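PDB 3WQB: aeromonas extracellular serine protease from Aeromonas sobria, which cleaves peptide bonds after paired basic residues, one of them lysine, and is probably a virulence factor that attacks host plasma proteins such as prekallikrein, prothrombin and fibrinogen. Local coordinates for residues L490-L493 and T499-I502; D392-G395 and W399-N402. The protein carries 1 engineered substitution. One frame throughout, in Å; residues are numbered along the deposited sequence.

Contact 1 (L490-L493 and T499-I502); sequences LIEL and TRSI
Leu493 and Ser501 form a hydrogen-bonded antiparallel pair and Glu492 and Ile502 the non-hydrogen-bonded pair beside it, on segments whose directions differ by 149° and whose axes approach to 4.6 Å. Leu493 N donates to Ser501 O at 2.8 Å, and Ser501 N returns a bond to Leu493 O at 2.9 Å. Next to this pair, toward Ile502, Glu492 CA makes a CA-H...O contact with Ser501 O at 3.3 Å.

Glu492 carries the side-chain contact. With CG anti to the backbone N (chi1 -162°) and the chain extended beyond it, the carboxylate reaches over the neighbouring strand to the guanidinium of Arg500. Arg500 NE donates to Glu492 OE1 at 2.7 Å, while a second, weak bond runs from Arg500 NH2 to Glu492 OE2. This is no flat bidentate pair: the two planes stand 79° apart, and NE meets OE1 from above the carboxylate. Glu550, on strand 545-553 across the far side of strand 489-494, forms a second salt bridge with Arg500 NH2, so the guanidinium is shared between two acids. Ile502 also backs the Glu492 carboxylate, with CG1 3.7 Å from Glu492 CD. Farther along the same face, Leu490 CD1 packs on Ile502 CG2 at 3.8 Å. Leu493 and Ser501 point to the other face, where Leu493 meets Val475 and Val477 of strand 471-482 and Ser501 OG bonds to Ser535 OG.

The pairing is that of a beta hairpin, strands 489-494 and 500-502, at one border of a four-stranded antiparallel sheet in the P-domain, the beta-rich C-terminal domain characteristic of furin-like proteases; Leu493 joins this sheet to a second one.

Contact 2 (D392-G395 and W399-N402); sequences DVKG and WERN
Lys394 and Glu400 meet between two backbones that do not pair; the nearest CA atoms, those of Lys394 and Trp399, are 12.6 Å apart. Each segment finds its strand partner in another part of the chain, 392-394 in strand 379-384 and 400-401 in strand 407-408, and the chain turns a corner at Gly395.

The two side chains come from opposite directions and meet at their charged ends. Lys394 sets out with CG anti to the backbone N (chi1 -175°) and bends at chi3 (60°), which swings the ammonium to the carboxylate. There NZ donates to Glu400 OE2 at 2.8 Å, approaching on the syn side and 23° out of the carboxylate plane. Glu400 reaches back through a chain extended beyond CG. A water molecule closes a ring beside this direct bond: it accepts from Lys394 NZ at 3.1 Å and donates to Glu400 OE1 at 2.6 Å. OE1 also receives a salt bridge from Lys537, placing the carboxylate between two lysines. The side chain of Lys394 also touches Pro378 and Met380.

Two positive partners and a donating water should favour the charged form of Glu400 and limit rotation of its carboxylate. Because the link lies at a partly exposed site, solvent probably screens it, and its chemistry implies a local electrostatic tie between two small two-stranded sheets, away from the annotated catalytic and calcium sites.

How the contacts relate
Contact 2 closes in the sequence before contact 1 opens, yet their centres are 9 Å apart and they pack directly. Ile502 CD1 lies 3.4 Å from Lys394 O, and Leu490 CD2 lies 3.7 Å from that same oxygen; at the other end, Thr499 CG2 touches Asn402 CB. The P-domain hairpin of contact 1 thus rests against both segments of contact 2. Lys537 adds a polar connection, bonding Arg500 O as well as Glu400 OE1. Neither contact forms a calcium site, although the side chain of Leu490 is about 11 Å from a bound calcium ion; the side chains of Asp488 and Asp553, ligands of that ion, are each about 8 Å from the Leu490 side chain.

Contact 1 (L490-L493 and T499-I502)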
ATOM      1  N   LEU A 490      -4.925   3.061  21.214  1.00 11.27           N
ATOM      2  CA  LEU A 490      -4.526   4.239  20.464  1.00 11.25           C
ATOM      3  C   LEU A 490      -3.022   4.411  20.666  1.00 10.84           C
ATOM      4  O   LEU A 490      -2.552   4.539  21.807  1.00 11.13           O
ATOM      5  CB  LEU A 490      -5.288   5.463  20.998  1.00 11.45           C
ATOM      6  CG  LEU A 490      -4.794   6.852  20.596  1.00 12.51           C
ATOM      7  CD1 LEU A 490      -5.097   7.108  19.138  1.00 14.16           C
ATOM      8  CD2 LEU A 490      -5.443   7.917  21.458  1.00 14.60           C
ATOM      9  N   ILE A 491      -2.267   4.397  19.569  1.00 10.66           N
ATOM     10  CA  ILE A 491      -0.807   4.535  19.625  1.00 11.21           C
ATOM     11  C   ILE A 491      -0.398   5.810  18.902  1.00 10.97           C
ATOM     12  O   ILE A 491      -0.719   5.998  17.724  1.00 10.83           O
ATOM     13  CB  ILE A 491      -0.111   3.295  19.017  1.00 11.11           C
ATOM     14  CG1 ILE A 491      -0.598   2.017  19.710  1.00 13.05           C
ATOM     15  CG2 ILE A 491       1.421   3.432  19.063  1.00 12.27           C
ATOM     16  CD1 ILE A 491       0.031   0.723  19.173  1.00 14.05           C
ATOM     17  N   GLU A 492       0.307   6.681  19.617  1.00 11.13           N
ATOM     18  CA  GLU A 492       0.669   8.008  19.126  1.00 11.70           C
ATOM     19  C   GLU A 492       2.141   8.296  19.402  1.00 10.89           C
ATOM     20  O   GLU A 492       2.703   7.810  20.377  1.00 12.09           O
ATOM     21  CB  GLU A 492      -0.223   9.043  19.814  1.00 12.50           C
ATOM     22  CG  GLU A 492      -0.309  10.421  19.168  1.00 14.58           C
ATOM     23  CD  GLU A 492      -1.529  11.234  19.634  1.00 16.17           C
ATOM     24  OE1 GLU A 492      -1.642  12.409  19.212  1.00 18.81           O
ATOM     25  OE2 GLU A 492      -2.384  10.717  20.400  1.00 17.28           O
ATOM     26  N   LEU A 493       2.751   9.093  18.535  1.00 10.69           N
ATOM     27  CA  LEU A 493       4.155   9.470  18.661  1.00 10.66           C
ATOM     28  C   LEU A 493       4.283  10.988  18.693  1.00 10.53           C
ATOM     29  O   LEU A 493       3.604  11.690  17.931  1.00 10.57           O
ATOM     30  CB  LEU A 493       4.963   8.899  17.502  1.00 10.85           C
ATOM     31  CG  LEU A 493       6.487   9.062  17.537  1.00 10.54           C
ATOM     32  CD1 LEU A 493       7.097   8.286  18.697  1.00 12.07           C
ATOM     33  CD2 LEU A 493       7.116   8.633  16.217  1.00 12.61           C
ATOM     34  N   THR A 499       5.110  18.012  18.038  1.00 11.86           N
ATOM     35  CA  THR A 499       4.202  17.529  16.986  1.00 12.01           C
ATOM     36  C   THR A 499       3.729  16.106  17.283  1.00 11.78           C
ATOM     37  O   THR A 499       4.508  15.268  17.731  1.00 11.98           O
ATOM     38  CB  THR A 499       4.921  17.552  15.632  1.00 12.06           C
ATOM     39  OG1 THR A 499       5.511  18.841  15.447  1.00 13.11           O
ATOM     40  CG2 THR A 499       3.971  17.252  14.470  1.00 11.85           C
ATOM     41  N   ARG A 500       2.455  15.833  17.036  1.00 11.86           N
ATOM     42  CA  ARG A 500       1.902  14.516  17.342  1.00 11.74           C
ATOM     43  C   ARG A 500       1.457  13.792  16.082  1.00 11.03           C
ATOM     44  O   ARG A 500       1.015  14.433  15.110  1.00 12.52           O
ATOM     45  CB  ARG A 500       0.700  14.661  18.276  1.00 11.72           C
ATOM     46  CG  ARG A 500       1.033  15.329  19.601  1.00 14.32           C
ATOM     47  CD  ARG A 500      -0.238  15.605  20.384  1.00 16.34           C
ATOM     48  NE  ARG A 500      -0.844  14.378  20.894  1.00 20.44           N
ATOM     49  CZ  ARG A 500      -0.498  13.787  22.035  1.00 21.94           C
ATOM     50  NH1 ARG A 500       0.432  14.315  22.822  1.00 23.94           N
ATOM     51  NH2 ARG A 500      -1.111  12.678  22.405  1.00 23.79           N
ATOM     52  N   SER A 501       1.549  12.460  16.102  1.00 10.64           N
ATOM     53  CA  SER A 501       1.095  11.643  14.978  1.00 11.13           C
ATOM     54  C   SER A 501       0.495  10.354  15.506  1.00 10.52           C
ATOM     55  O   SER A 501       1.171   9.601  16.226  1.00 10.90           O
ATOM     56  CB  SER A 501       2.277  11.309  14.074  1.00 10.40           C
ATOM     57  OG  SER A 501       1.881  10.510  12.969  1.00 11.02           O
ATOM     58  N   ILE A 502      -0.768  10.096  15.166  1.00 10.36           N
ATOM     59  CA  ILE A 502      -1.407   8.846  15.550  1.00 10.31           C
ATOM     60  C   ILE A 502      -0.927   7.739  14.607  1.00 10.13           C
ATOM     61  O   ILE A 502      -1.226   7.745  13.412  1.00 10.13           O
ATOM     62  CB  ILE A 502      -2.943   8.982  15.571  1.00 10.83           C
ATOM     63  CG1 ILE A 502      -3.348   9.949  16.692  1.00 11.69           C
ATOM     64  CG2 ILE A 502      -3.610   7.615  15.720  1.00 11.39           C
ATOM     65  CD1 ILE A 502      -4.785  10.443  16.625  1.00 13.31           C
TER

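Contact 2 (D392-G395 and W399-N402)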
ATOM      1  N   ASP A 392     -12.538  12.732  26.011  1.00 19.78           N
ATOM      2  CA  ASP A 392     -12.765  12.840  24.580  1.00 19.77           C
ATOM      3  C   ASP A 392     -11.399  12.983  23.945  1.00 18.86           C
ATOM      4  O   ASP A 392     -10.757  14.033  24.053  1.00 19.50           O
ATOM      5  CB  ASP A 392     -13.613  14.071  24.262  1.00 20.42           C
ATOM      6  CG  ASP A 392     -14.865  14.150  25.102  1.00 23.56           C
ATOM      7  OD1 ASP A 392     -15.614  13.153  25.151  1.00 27.75           O
ATOM      8  OD2 ASP A 392     -15.099  15.216  25.710  1.00 27.79           O
ATOM      9  N   VAL A 393     -10.937  11.916  23.305  1.00 17.79           N
ATOM     10  CA  VAL A 393      -9.588  11.922  22.742  1.00 17.01           C
ATOM     11  C   VAL A 393      -9.608  11.776  21.235  1.00 15.78           C
ATOM     12  O   VAL A 393     -10.476  11.121  20.679  1.00 15.44           O
ATOM     13  CB  VAL A 393      -8.679  10.835  23.371  1.00 17.56           C
ATOM     14  CG1 VAL A 393      -8.554  11.051  24.887  1.00 18.63           C
ATOM     15  CG2 VAL A 393      -9.175   9.438  23.052  1.00 18.48           C
ATOM     16  N   LYS A 394      -8.642  12.405  20.577  1.00 15.05           N
ATOM     17  CA  LYS A 394      -8.521  12.328  19.132  1.00 14.55           C
ATOM     18  C   LYS A 394      -8.072  10.920  18.718  1.00 14.01           C
ATOM     19  O   LYS A 394      -7.036  10.431  19.181  1.00 13.83           O
ATOM     20  CB  LYS A 394      -7.541  13.398  18.661  1.00 15.18           C
ATOM     21  CG  LYS A 394      -7.382  13.533  17.165  1.00 16.36           C
ATOM     22  CD  LYS A 394      -6.752  14.880  16.816  1.00 19.67           C
ATOM     23  CE  LYS A 394      -5.380  15.050  17.443  1.00 21.92           C
ATOM     24  NZ  LYS A 394      -4.895  16.443  17.289  1.00 24.58           N
ATOM     25  N   GLY A 395      -8.878  10.280  17.872  1.00 13.68           N
ATOM     26  CA  GLY A 395      -8.597   8.938  17.348  1.00 13.01           C
ATOM     27  C   GLY A 395      -8.019   8.974  15.942  1.00 12.60           C
ATOM     28  O   GLY A 395      -7.335   8.034  15.515  1.00 12.82           O
ATOM     29  N   TRP A 399      -6.519  17.814   9.080  1.00 10.43           N
ATOM     30  CA  TRP A 399      -5.289  18.474   8.638  1.00 10.55           C
ATOM     31  C   TRP A 399      -4.581  19.166   9.788  1.00 10.85           C
ATOM     32  O   TRP A 399      -5.203  19.907  10.557  1.00 11.60           O
ATOM     33  CB  TRP A 399      -5.598  19.522   7.577  1.00 10.50           C
ATOM     34  CG  TRP A 399      -5.865  18.958   6.225  1.00  9.98           C
ATOM     35  CD1 TRP A 399      -7.079  18.826   5.619  1.00 11.09           C
ATOM     36  CD2 TRP A 399      -4.892  18.438   5.310  1.00  9.68           C
ATOM     37  NE1 TRP A 399      -6.925  18.268   4.375  1.00 11.13           N
ATOM     38  CE2 TRP A 399      -5.593  18.022   4.157  1.00 10.03           C
ATOM     39  CE3 TRP A 399      -3.494  18.306   5.340  1.00 10.65           C
ATOM     40  CZ2 TRP A 399      -4.950  17.472   3.050  1.00 10.84           C
ATOM     41  CZ3 TRP A 399      -2.854  17.762   4.237  1.00 10.92           C
ATOM     42  CH2 TRP A 399      -3.586  17.350   3.101  1.00 10.34           C
ATOM     43  N   GLU A 400      -3.274  18.936   9.869  1.00 10.73           N
ATOM     44  CA  GLU A 400      -2.407  19.603  10.844  1.00 11.21           C
ATOM     45  C   GLU A 400      -1.099  20.026  10.188  1.00 11.62           C
ATOM     46  O   GLU A 400      -0.629  19.397   9.229  1.00 13.06           O
ATOM     47  CB  GLU A 400      -2.131  18.696  12.048  1.00 11.13           C
ATOM     48  CG  GLU A 400      -3.416  18.322  12.794  1.00 12.78           C
ATOM     49  CD  GLU A 400      -3.205  17.390  13.966  1.00 15.03           C
ATOM     50  OE1 GLU A 400      -2.046  17.044  14.246  1.00 16.50           O
ATOM     51  OE2 GLU A 400      -4.201  17.011  14.620  1.00 16.02           O
ATOM     52  N   ARG A 401      -0.524  21.113  10.683  1.00 12.05           N
ATOM     53  CA  ARG A 401       0.730  21.627  10.139  1.00 12.06           C
ATOM     54  C   ARG A 401       1.859  21.322  11.121  1.00 12.40           C
ATOM     55  O   ARG A 401       1.765  21.654  12.308  1.00 13.24           O
ATOM     56  CB  ARG A 401       0.621  23.135   9.884  1.00 13.07           C
ATOM     57  CG  ARG A 401       1.697  23.697   8.959  1.00 14.18           C
ATOM     58  CD  ARG A 401       1.489  25.188   8.723  1.00 20.28           C
ATOM     59  NE  ARG A 401       1.923  25.571   7.381  1.00 25.45           N
ATOM     60  CZ  ARG A 401       2.778  26.550   7.097  1.00 28.93           C
ATOM     61  NH1 ARG A 401       3.322  27.284   8.059  1.00 30.80           N
ATOM     62  NH2 ARG A 401       3.088  26.794   5.830  1.00 30.86           N
ATOM     63  N   ASN A 402       2.928  20.689  10.636  1.00 11.38           N
ATOM     64  CA  ASN A 402       4.045  20.337  11.519  1.00 11.79           C
ATOM     65  C   ASN A 402       4.972  21.529  11.790  1.00 12.26           C
ATOM     66  O   ASN A 402       4.731  22.631  11.292  1.00 12.24           O
ATOM     67  CB  ASN A 402       4.793  19.074  11.045  1.00 11.38           C
ATOM     68  CG  ASN A 402       5.705  19.308   9.842  1.00 10.62           C
ATOM     69  OD1 ASN A 402       6.068  20.442   9.496  1.00 11.66           O
ATOM     70  ND2 ASN A 402       6.101  18.210   9.206  1.00 10.10           N
TER
HETATM   71  O   HOH W   1      -1.877  16.344  16.754  1.00 23.69           O